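Local coordinates for protein activating signal cointegrator 1 complex subunit 2 (Homo sapiens, PDB 6YXQ) that binds polyubiquitinated proteins to recruit the helicase subunit ASCC3 and ALKBH3 to sites of DNA damage, and also takes part in rescue of stalled ribosomes, at residues E57-R62 with D118-L123; W72-P77 with H124-L129; S360-K365 with T396-Q401. All blocks are in the same frame, centred on the assembly; numbering follows the deposited sequence.

Contacts 1 and 2 sample one helix pair at two places, whereas contact 3 belongs to a distant part of the same mainly helical chain. The chain itself is the N-terminal portion of the full-length protein. The segments of contacts 1 and 2 alternate along the chain, one of each contact on helix 53-75 and one on helix 114-135; their centres are about 15 Å apart, and both border the chain of Activating signal cointegrator 1 complex subunit 3. Contact 3 lies across the chain's centre, about 53 Å from contact 1 and about 52 Å from contact 2 between centres. Its nearest atoms are about 33 Å from contact 2, and no other protein chain touches its segments.

Contact 1: residues E57-R62 with D118-L123; sequences EEYLER and DMQKRL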
loop_
_atom_site.group_PDB
_atom_site.type_symbol
_atom_site.label_atom_id
_atom_site.label_comp_id
_atom_site.label_asym_id
_atom_site.label_seq_id
_atom_site.Cartn_x
_atom_site.Cartn_y
_atom_site.Cartn_z
ATOM N N GLU B 57 -3.140 17.745 -11.524
ATOM C CA GLU B 57 -2.310 17.348 -12.662
ATOM C C GLU B 57 -0.855 17.147 -12.252
ATOM O O GLU B 57 -0.146 16.325 -12.851
ATOM C CB GLU B 57 -2.439 18.370 -13.803
ATOM C CG GLU B 57 -1.759 19.721 -13.633
ATOM C CD GLU B 57 -1.802 20.508 -14.932
ATOM O OE1 GLU B 57 -2.849 20.416 -15.611
ATOM O OE2 GLU B 57 -0.806 21.179 -15.299
ATOM N N GLU B 58 -0.391 17.882 -11.232
ATOM C CA GLU B 58 0.916 17.575 -10.660
ATOM C C GLU B 58 0.942 16.146 -10.125
ATOM O O GLU B 58 1.852 15.348 -10.443
ATOM C CB GLU B 58 1.261 18.565 -9.548
ATOM C CG GLU B 58 1.140 20.048 -9.903
ATOM C CD GLU B 58 1.758 20.959 -8.844
ATOM O OE1 GLU B 58 2.505 20.448 -7.977
ATOM O OE2 GLU B 58 1.494 22.184 -8.872
ATOM N N TYR B 59 -0.056 15.813 -9.296
ATOM C CA TYR B 59 -0.174 14.441 -8.817
ATOM C C TYR B 59 -0.235 13.462 -9.981
ATOM O O TYR B 59 0.385 12.397 -9.929
ATOM C CB TYR B 59 -1.407 14.274 -7.924
ATOM C CG TYR B 59 -1.892 12.838 -7.899
ATOM C CD1 TYR B 59 -1.274 11.892 -7.091
ATOM C CD2 TYR B 59 -2.946 12.419 -8.711
ATOM C CE1 TYR B 59 -1.700 10.570 -7.080
ATOM C CE2 TYR B 59 -3.376 11.101 -8.706
ATOM C CZ TYR B 59 -2.747 10.182 -7.889
ATOM O OH TYR B 59 -3.165 8.873 -7.877
ATOM N N LEU B 60 -0.982 13.804 -11.036
ATOM C CA LEU B 60 -1.171 12.884 -12.154
ATOM C C LEU B 60 0.142 12.612 -12.876
ATOM O O LEU B 60 0.448 11.467 -13.216
ATOM C CB LEU B 60 -2.211 13.442 -13.126
ATOM C CG LEU B 60 -3.675 13.231 -12.746
ATOM C CD1 LEU B 60 -4.589 13.904 -13.751
ATOM C CD2 LEU B 60 -3.980 11.747 -12.646
ATOM N N GLU B 61 0.928 13.659 -13.123
ATOM C CA GLU B 61 2.241 13.494 -13.739
ATOM C C GLU B 61 3.100 12.517 -12.939
ATOM O O GLU B 61 3.585 11.493 -13.465
ATOM C CB GLU B 61 2.920 14.863 -13.843
ATOM C CG GLU B 61 3.997 14.971 -14.908
ATOM C CD GLU B 61 4.810 16.255 -14.790
ATOM O OE1 GLU B 61 5.124 16.862 -15.837
ATOM O OE2 GLU B 61 5.133 16.656 -13.651
ATOM N N ARG B 62 3.284 12.820 -11.647
ATOM C CA ARG B 62 4.105 11.953 -10.799
ATOM C C ARG B 62 3.569 10.518 -10.785
ATOM O O ARG B 62 4.324 9.539 -10.943
ATOM C CB ARG B 62 4.154 12.524 -9.384
ATOM C CG ARG B 62 5.375 12.116 -8.601
ATOM C CD ARG B 62 5.529 12.990 -7.375
ATOM N NE ARG B 62 6.929 13.187 -7.016
ATOM C CZ ARG B 62 7.614 14.298 -7.272
ATOM N NH1 ARG B 62 8.883 14.401 -6.907
ATOM N NH2 ARG B 62 7.022 15.316 -7.878
ATOM N N ASP B 118 -9.149 6.105 -10.999
ATOM C CA ASP B 118 -8.651 5.033 -11.853
ATOM C C ASP B 118 -7.150 4.841 -11.674
ATOM O O ASP B 118 -6.663 3.709 -11.551
ATOM C CB ASP B 118 -8.988 5.349 -13.310
ATOM C CG ASP B 118 -10.484 5.320 -13.584
ATOM O OD1 ASP B 118 -11.196 4.517 -12.941
ATOM O OD2 ASP B 118 -10.948 6.109 -14.438
HETATM N N MSE B 119 -6.407 5.939 -11.646
HETATM C CA MSE B 119 -4.972 5.902 -11.466
HETATM C C MSE B 119 -4.591 5.317 -10.094
HETATM O O MSE B 119 -3.678 4.489 -9.980
HETATM C CB MSE B 119 -4.410 7.310 -11.645
HETATM C CG MSE B 119 -2.923 7.396 -11.492
HETATM SE SE MSE B 119 -2.128 5.983 -12.532
HETATM C CE MSE B 119 -0.728 6.974 -13.301
ATOM N N GLN B 120 -5.315 5.732 -9.059
ATOM C CA GLN B 120 -5.071 5.195 -7.725
ATOM C C GLN B 120 -5.308 3.690 -7.685
ATOM O O GLN B 120 -4.545 2.950 -7.050
ATOM C CB GLN B 120 -5.957 5.910 -6.712
ATOM C CG GLN B 120 -5.427 7.264 -6.298
ATOM C CD GLN B 120 -4.595 7.197 -5.045
ATOM O OE1 GLN B 120 -3.369 7.073 -5.101
ATOM N NE2 GLN B 120 -5.259 7.275 -3.896
ATOM N N LYS B 121 -6.356 3.218 -8.362
ATOM C CA LYS B 121 -6.610 1.780 -8.446
ATOM C C LYS B 121 -5.466 1.053 -9.149
ATOM O O LYS B 121 -5.024 -0.024 -8.709
ATOM C CB LYS B 121 -7.930 1.529 -9.176
ATOM C CG LYS B 121 -9.129 1.371 -8.258
ATOM C CD LYS B 121 -10.439 1.491 -9.017
ATOM C CE LYS B 121 -11.024 0.113 -9.323
ATOM N NZ LYS B 121 -10.337 -0.547 -10.475
ATOM N N ARG B 122 -5.005 1.612 -10.272
ATOM C CA ARG B 122 -3.858 1.043 -10.973
ATOM C C ARG B 122 -2.674 0.878 -10.026
ATOM O O ARG B 122 -2.070 -0.201 -9.938
ATOM C CB ARG B 122 -3.474 1.931 -12.162
ATOM C CG ARG B 122 -4.092 1.524 -13.494
ATOM C CD ARG B 122 -3.040 1.409 -14.601
ATOM N NE ARG B 122 -2.359 2.676 -14.870
ATOM C CZ ARG B 122 -1.169 2.772 -15.455
ATOM N NH1 ARG B 122 -0.620 3.960 -15.663
ATOM N NH2 ARG B 122 -0.522 1.679 -15.835
ATOM N N LEU B 123 -2.346 1.951 -9.298
ATOM C CA LEU B 123 -1.204 1.920 -8.387
ATOM C C LEU B 123 -1.396 0.887 -7.288
ATOM O O LEU B 123 -0.462 0.152 -6.947
ATOM C CB LEU B 123 -0.981 3.304 -7.784
ATOM C CG LEU B 123 -0.244 4.288 -8.689
ATOM C CD1 LEU B 123 -0.193 5.663 -8.051
ATOM C CD2 LEU B 123 1.162 3.788 -9.020
#
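Tyr-59 meets Met-119, Gln-120 and Leu-123 in a buried contact between two neighbouring helices of an all-helical region, 53-75 and 114-135, which run in roughly the same direction. The pair illustrates how a long aromatic side chain can span the gap between helices: the axes of the two segments come no closer than 11.4 Å and cross at 30°.

The CB of Tyr-59 starts out alongside the neighbouring helix rather than at it. With CG anti to the backbone N (chi1 156°) the ring is carried across the gap, and the touching is done by the hydroxyl at its far end. The nearest approach is of Tyr-59 OH to Gln-120 CG, at 3.2 Å, and Gln-120 OE1 is practically as close to Tyr-59 OH, at 3.3 Å. The ring and the amide are turned 82° apart, almost perpendicular, and the amide oxygen lies obliquely to the ring. That oxygen is hydrogen-bonded to the hydroxyl of Tyr-44, which ties the amide to the loop preceding helix 53-75.

Met-119, present as selenomethionine, also meets the hydroxyl. Its chain bends after CG, and CG is the atom that touches, with Tyr-59 OH to Met-119 CG at 3.9 Å; elsewhere Met-119 packs on Thr-64 and Ala-67, further along the helix that carries Tyr-59. The same helix packs inward through Tyr-59 and meets another protein through its charged residues: Glu-57, Glu-61 and Arg-62 form salt bridges with Lys-117, Arg-37 and Asp-32, respectively, of the chain of Activating signal cointegrator 1 complex subunit 3. One turn beyond Met-119, Leu-123 also borders the hydroxyl, its CD1 lying 4.4 Å from Tyr-59 OH.

Contact 2: residues W72-P77 with H124-L129; sequences WLLALP and HRSVFL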
loop_
_atom_site.group_PDB
_atom_site.type_symbol
_atom_site.label_atom_id
_atom_site.label_comp_id
_atom_site.label_asym_id
_atom_site.label_seq_id
_atom_site.Cartn_x
_atom_site.Cartn_y
_atom_site.Cartn_z
ATOM N N TRP B 72 6.131 -1.884 -16.109
ATOM C CA TRP B 72 7.307 -2.463 -16.756
ATOM C C TRP B 72 8.039 -3.422 -15.824
ATOM O O TRP B 72 8.525 -4.479 -16.253
ATOM C CB TRP B 72 8.235 -1.341 -17.212
ATOM C CG TRP B 72 9.632 -1.766 -17.459
ATOM C CD1 TRP B 72 10.115 -2.374 -18.575
ATOM C CD2 TRP B 72 10.746 -1.608 -16.572
ATOM N NE1 TRP B 72 11.463 -2.608 -18.442
ATOM C CE2 TRP B 72 11.873 -2.147 -17.219
ATOM C CE3 TRP B 72 10.894 -1.081 -15.288
ATOM C CZ2 TRP B 72 13.135 -2.162 -16.630
ATOM C CZ3 TRP B 72 12.154 -1.090 -14.706
ATOM C CH2 TRP B 72 13.254 -1.627 -15.376
ATOM N N LEU B 73 8.137 -3.054 -14.545
ATOM C CA LEU B 73 8.781 -3.902 -13.551
ATOM C C LEU B 73 8.082 -5.249 -13.427
ATOM O O LEU B 73 8.740 -6.289 -13.293
ATOM C CB LEU B 73 8.786 -3.178 -12.208
ATOM C CG LEU B 73 9.631 -3.782 -11.101
ATOM C CD1 LEU B 73 11.086 -3.433 -11.333
ATOM C CD2 LEU B 73 9.149 -3.267 -9.762
ATOM N N LEU B 74 6.748 -5.249 -13.444
ATOM C CA LEU B 74 6.017 -6.511 -13.428
ATOM C C LEU B 74 6.204 -7.279 -14.731
ATOM O O LEU B 74 6.180 -8.516 -14.730
ATOM C CB LEU B 74 4.537 -6.255 -13.168
ATOM C CG LEU B 74 4.209 -5.520 -11.870
ATOM C CD1 LEU B 74 2.820 -4.907 -11.935
ATOM C CD2 LEU B 74 4.311 -6.465 -10.699
ATOM N N ALA B 75 6.383 -6.566 -15.849
ATOM C CA ALA B 75 6.636 -7.243 -17.119
ATOM C C ALA B 75 7.975 -7.971 -17.118
ATOM O O ALA B 75 8.105 -9.030 -17.740
ATOM C CB ALA B 75 6.586 -6.239 -18.270
ATOM N N LEU B 76 8.975 -7.414 -16.433
ATOM C CA LEU B 76 10.344 -7.938 -16.409
ATOM C C LEU B 76 10.422 -9.430 -16.081
ATOM O O LEU B 76 9.489 -9.996 -15.496
ATOM C CB LEU B 76 11.187 -7.152 -15.402
ATOM C CG LEU B 76 11.637 -5.760 -15.840
ATOM C CD1 LEU B 76 12.314 -5.043 -14.693
ATOM C CD2 LEU B 76 12.554 -5.839 -17.037
ATOM N N PRO B 77 11.507 -10.101 -16.454
ATOM C CA PRO B 77 11.670 -11.516 -16.106
ATOM C C PRO B 77 12.174 -11.681 -14.679
ATOM O O PRO B 77 12.567 -10.725 -14.011
ATOM C CB PRO B 77 12.705 -12.029 -17.118
ATOM C CG PRO B 77 12.903 -10.916 -18.102
ATOM C CD PRO B 77 12.529 -9.651 -17.410
ATOM N N HIS B 124 -2.602 0.827 -6.718
ATOM C CA HIS B 124 -2.906 -0.134 -5.662
ATOM C C HIS B 124 -2.627 -1.562 -6.123
ATOM O O HIS B 124 -1.866 -2.308 -5.480
ATOM C CB HIS B 124 -4.369 0.048 -5.250
ATOM C CG HIS B 124 -4.770 -0.699 -4.015
ATOM N ND1 HIS B 124 -5.446 -1.900 -4.062
ATOM C CD2 HIS B 124 -4.631 -0.399 -2.701
ATOM C CE1 HIS B 124 -5.689 -2.316 -2.834
ATOM N NE2 HIS B 124 -5.208 -1.423 -1.989
ATOM N N ARG B 125 -3.212 -1.950 -7.258
ATOM C CA ARG B 125 -3.027 -3.310 -7.755
ATOM C C ARG B 125 -1.560 -3.590 -8.057
ATOM O O ARG B 125 -1.025 -4.650 -7.700
ATOM C CB ARG B 125 -3.882 -3.536 -9.002
ATOM C CG ARG B 125 -3.827 -4.956 -9.527
ATOM C CD ARG B 125 -4.923 -5.240 -10.545
ATOM N NE ARG B 125 -4.999 -6.670 -10.835
ATOM C CZ ARG B 125 -4.574 -7.232 -11.961
ATOM N NH1 ARG B 125 -4.053 -6.483 -12.924
ATOM N NH2 ARG B 125 -4.676 -8.544 -12.126
ATOM N N SER B 126 -0.888 -2.645 -8.712
ATOM C CA SER B 126 0.482 -2.905 -9.130
ATOM C C SER B 126 1.408 -3.053 -7.931
ATOM O O SER B 126 2.286 -3.927 -7.921
ATOM C CB SER B 126 0.967 -1.791 -10.051
ATOM O OG SER B 126 2.377 -1.773 -10.074
ATOM N N VAL B 127 1.223 -2.214 -6.909
ATOM C CA VAL B 127 2.059 -2.300 -5.715
ATOM C C VAL B 127 1.840 -3.626 -5.001
ATOM O O VAL B 127 2.799 -4.285 -4.569
ATOM C CB VAL B 127 1.779 -1.111 -4.784
ATOM C CG1 VAL B 127 2.367 -1.379 -3.413
ATOM C CG2 VAL B 127 2.329 0.173 -5.385
ATOM N N PHE B 128 0.577 -4.043 -4.858
ATOM C CA PHE B 128 0.336 -5.338 -4.231
ATOM C C PHE B 128 1.016 -6.462 -5.002
ATOM O O PHE B 128 1.600 -7.372 -4.398
ATOM C CB PHE B 128 -1.157 -5.616 -4.111
ATOM C CG PHE B 128 -1.460 -6.953 -3.519
ATOM C CD1 PHE B 128 -1.283 -7.177 -2.166
ATOM C CD2 PHE B 128 -1.898 -8.000 -4.315
ATOM C CE1 PHE B 128 -1.553 -8.421 -1.613
ATOM C CE2 PHE B 128 -2.169 -9.245 -3.767
ATOM C CZ PHE B 128 -1.996 -9.455 -2.415
ATOM N N LEU B 129 0.962 -6.419 -6.338
ATOM C CA LEU B 129 1.557 -7.508 -7.113
ATOM C C LEU B 129 3.079 -7.507 -7.006
ATOM O O LEU B 129 3.704 -8.574 -6.942
ATOM C CB LEU B 129 1.117 -7.431 -8.574
ATOM C CG LEU B 129 -0.391 -7.541 -8.792
ATOM C CD1 LEU B 129 -0.802 -6.732 -9.993
ATOM C CD2 LEU B 129 -0.825 -8.989 -8.936
#
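Each flat group here is covered from within its own segment, while Leu-74 makes the contact between segments with Ser-126 and Leu-129. On one face of the Trp-72 ring lies Leu-76 CD1, 3.5 Å over the ring and nearer its border than its middle; one face of the Arg-125 guanidinium carries Leu-129 CD1, likewise off-centre. The Trp-72 ring also has a cation-pi partner in Arg-39.

The contact itself is helix-helix packing at the end of helix 53-75, against the middle of helix 114-135. Leu-76 is the first residue to leave the helix, and Pro-77 occupies the N-cap position of helix 78-87, so Leu-74 sits in the last turn before the chain changes course. It works as a fork: CG lies anti to the carbonyl carbon (chi1 -58°), which sends one methyl to each partner. Leu-74 CD1 reaches Ser-126 OG at 3.7 Å, a van der Waals approach of methyl to hydroxyl. The two leucine side chains cross at about a right angle; Leu-74 CA and Leu-129 CA, the nearest such pair, are 7.8 Å apart.

Another chain covers the site: in Activating signal cointegrator 1 complex subunit 3, Phe-166 packs on Leu-74 and Gly-168 on Leu-129, while the Lys-169 carbonyl accepts a hydrogen bond from Arg-125 NH2. Between the leucines methyl touches methylene, Leu-74 CD2 to Leu-129 CB at 4.0 Å.

Contact 3: residues S360-K365 with T396-Q401; sequences SLLQEK and TAYILQ
Leu-362 and Tyr-398 cross at about a right angle, the leucine's branched end set against the rim of the tyrosine ring. Leu-362 CD1 lies near the ring plane, beside the CD2-CE2 edge, with Leu-362 CD1 to Tyr-398 CD2 at 3.6 Å. The approach of this methyl is an edge contact; one face of the ring is occupied by Ile-399 CG1 from the same helix. The ring gets there through a chi1 of 67°, which sets CG between the backbone N and the carbonyl carbon.

The leucine's second branch sits between the ring edge and the helix backbone: Leu-362 CD2 touches Tyr-398 CD2 at 3.9 Å and Ile-399 CA at 4.0 Å, with the isoleucine side chain slightly farther off, Leu-362 CD2 to Ile-399 CG1 4.3 Å. Leu-362 thus straddles two consecutive residues of helix 394-408, and it also touches Ala-402 there. It is presented by a type I beta turn, Leu-361 to Glu-364, closed by the hydrogen bond from Glu-364 N to Leu-361 O; Glu-364 then takes the N-cap position of helix 365-374. The contact therefore joins the connection between helices 348-359 and 365-374 to the last helix modelled in the chain. Ile-399 continues inward onto Leu-355 and Phe-358.

An alanine in place of Leu-362 would lack both methyl branches, and is likely to leave the ring edge of Tyr-398 and the backbone at Ile-399 without their cover from the turn. Between the two segments the contact is apolar and carried by Leu-362, so it probably rests on shape rather than on directed bonds.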
loop_
_atom_site.group_PDB
_atom_site.type_symbol
_atom_site.label_atom_id
_atom_site.label_comp_id
_atom_site.label_asym_id
_atom_site.label_seq_id
_atom_site.Cartn_x
_atom_site.Cartn_y
_atom_site.Cartn_z
ATOM N N SER B 360 -4.370 -8.805 36.505
ATOM C CA SER B 360 -3.669 -7.530 36.414
ATOM C C SER B 360 -4.567 -6.384 35.973
ATOM O O SER B 360 -4.138 -5.225 36.033
ATOM C CB SER B 360 -2.466 -7.640 35.468
ATOM O OG SER B 360 -2.812 -8.212 34.216
ATOM N N LEU B 361 -5.804 -6.663 35.550
ATOM C CA LEU B 361 -6.696 -5.596 35.111
ATOM C C LEU B 361 -8.077 -5.687 35.750
ATOM O O LEU B 361 -9.020 -5.065 35.252
ATOM C CB LEU B 361 -6.816 -5.582 33.586
ATOM C CG LEU B 361 -6.927 -6.903 32.828
ATOM C CD1 LEU B 361 -8.286 -7.573 33.042
ATOM C CD2 LEU B 361 -6.693 -6.646 31.350
ATOM N N LEU B 362 -8.221 -6.465 36.827
ATOM C CA LEU B 362 -9.425 -6.413 37.663
ATOM C C LEU B 362 -9.931 -4.997 37.930
ATOM O O LEU B 362 -11.142 -4.767 37.953
ATOM C CB LEU B 362 -9.174 -7.083 39.015
ATOM C CG LEU B 362 -8.824 -8.563 39.035
ATOM C CD1 LEU B 362 -8.493 -8.996 40.453
ATOM C CD2 LEU B 362 -9.967 -9.371 38.463
ATOM N N GLN B 363 -9.022 -4.044 38.159
ATOM C CA GLN B 363 -9.426 -2.695 38.542
ATOM C C GLN B 363 -9.892 -1.840 37.367
ATOM O O GLN B 363 -10.459 -0.765 37.594
ATOM C CB GLN B 363 -8.276 -1.982 39.262
ATOM C CG GLN B 363 -8.256 -2.193 40.773
ATOM C CD GLN B 363 -9.592 -1.875 41.432
ATOM O OE1 GLN B 363 -10.276 -2.767 41.930
ATOM N NE2 GLN B 363 -9.964 -0.598 41.440
ATOM N N GLU B 364 -9.687 -2.289 36.127
ATOM C CA GLU B 364 -10.023 -1.496 34.943
ATOM C C GLU B 364 -11.481 -1.729 34.545
ATOM O O GLU B 364 -11.793 -2.317 33.506
ATOM C CB GLU B 364 -9.077 -1.836 33.800
ATOM C CG GLU B 364 -7.649 -2.095 34.228
ATOM C CD GLU B 364 -6.977 -0.871 34.803
ATOM O OE1 GLU B 364 -7.470 0.250 34.567
ATOM O OE2 GLU B 364 -5.954 -1.027 35.499
ATOM N N LYS B 365 -12.383 -1.204 35.383
ATOM C CA LYS B 365 -13.785 -1.618 35.320
ATOM C C LYS B 365 -14.455 -1.189 34.017
ATOM O O LYS B 365 -15.251 -1.947 33.449
ATOM C CB LYS B 365 -14.548 -1.072 36.524
ATOM C CG LYS B 365 -14.071 -1.612 37.868
ATOM C CD LYS B 365 -14.648 -0.800 39.030
ATOM C CE LYS B 365 -16.147 -1.051 39.216
ATOM N NZ LYS B 365 -16.714 -0.291 40.365
ATOM N N THR B 396 -11.011 -18.838 39.439
ATOM C CA THR B 396 -11.561 -17.844 38.522
ATOM C C THR B 396 -12.641 -16.955 39.121
ATOM O O THR B 396 -12.928 -15.903 38.536
ATOM C CB THR B 396 -12.121 -18.516 37.253
ATOM O OG1 THR B 396 -13.342 -19.208 37.551
ATOM C CG2 THR B 396 -11.106 -19.491 36.666
ATOM N N ALA B 397 -13.215 -17.316 40.273
ATOM C CA ALA B 397 -14.381 -16.617 40.811
ATOM C C ALA B 397 -14.174 -15.106 40.849
ATOM O O ALA B 397 -15.001 -14.342 40.330
ATOM C CB ALA B 397 -14.703 -17.150 42.210
ATOM N N TYR B 398 -13.063 -14.659 41.444
ATOM C CA TYR B 398 -12.822 -13.225 41.585
ATOM C C TYR B 398 -12.907 -12.510 40.243
ATOM O O TYR B 398 -13.536 -11.448 40.143
ATOM C CB TYR B 398 -11.469 -12.973 42.259
ATOM C CG TYR B 398 -10.243 -13.368 41.459
ATOM C CD1 TYR B 398 -9.887 -14.698 41.308
ATOM C CD2 TYR B 398 -9.427 -12.404 40.880
ATOM C CE1 TYR B 398 -8.769 -15.060 40.587
ATOM C CE2 TYR B 398 -8.302 -12.755 40.158
ATOM C CZ TYR B 398 -7.977 -14.086 40.015
ATOM O OH TYR B 398 -6.851 -14.450 39.304
ATOM N N ILE B 399 -12.331 -13.103 39.191
ATOM C CA ILE B 399 -12.379 -12.485 37.867
ATOM C C ILE B 399 -13.823 -12.206 37.466
ATOM O O ILE B 399 -14.177 -11.087 37.067
ATOM C CB ILE B 399 -11.666 -13.368 36.830
ATOM C CG1 ILE B 399 -10.159 -13.395 37.094
ATOM C CG2 ILE B 399 -11.945 -12.856 35.432
ATOM C CD1 ILE B 399 -9.428 -14.548 36.446
ATOM N N LEU B 400 -14.691 -13.206 37.617
ATOM C CA LEU B 400 -16.093 -13.001 37.272
ATOM C C LEU B 400 -16.719 -11.938 38.164
ATOM O O LEU B 400 -17.463 -11.075 37.676
ATOM C CB LEU B 400 -16.865 -14.315 37.368
ATOM C CG LEU B 400 -16.526 -15.337 36.278
ATOM C CD1 LEU B 400 -17.043 -16.713 36.651
ATOM C CD2 LEU B 400 -17.093 -14.892 34.940
ATOM N N GLN B 401 -16.390 -11.948 39.466
ATOM C CA GLN B 401 -16.983 -10.939 40.334
ATOM C C GLN B 401 -16.428 -9.562 40.020
ATOM O O GLN B 401 -17.089 -8.555 40.310
ATOM C CB GLN B 401 -16.794 -11.279 41.817
ATOM C CG GLN B 401 -17.610 -10.334 42.725
ATOM C CD GLN B 401 -18.295 -11.028 43.898
ATOM O OE1 GLN B 401 -17.745 -11.094 44.996
ATOM N NE2 GLN B 401 -19.517 -11.517 43.675
#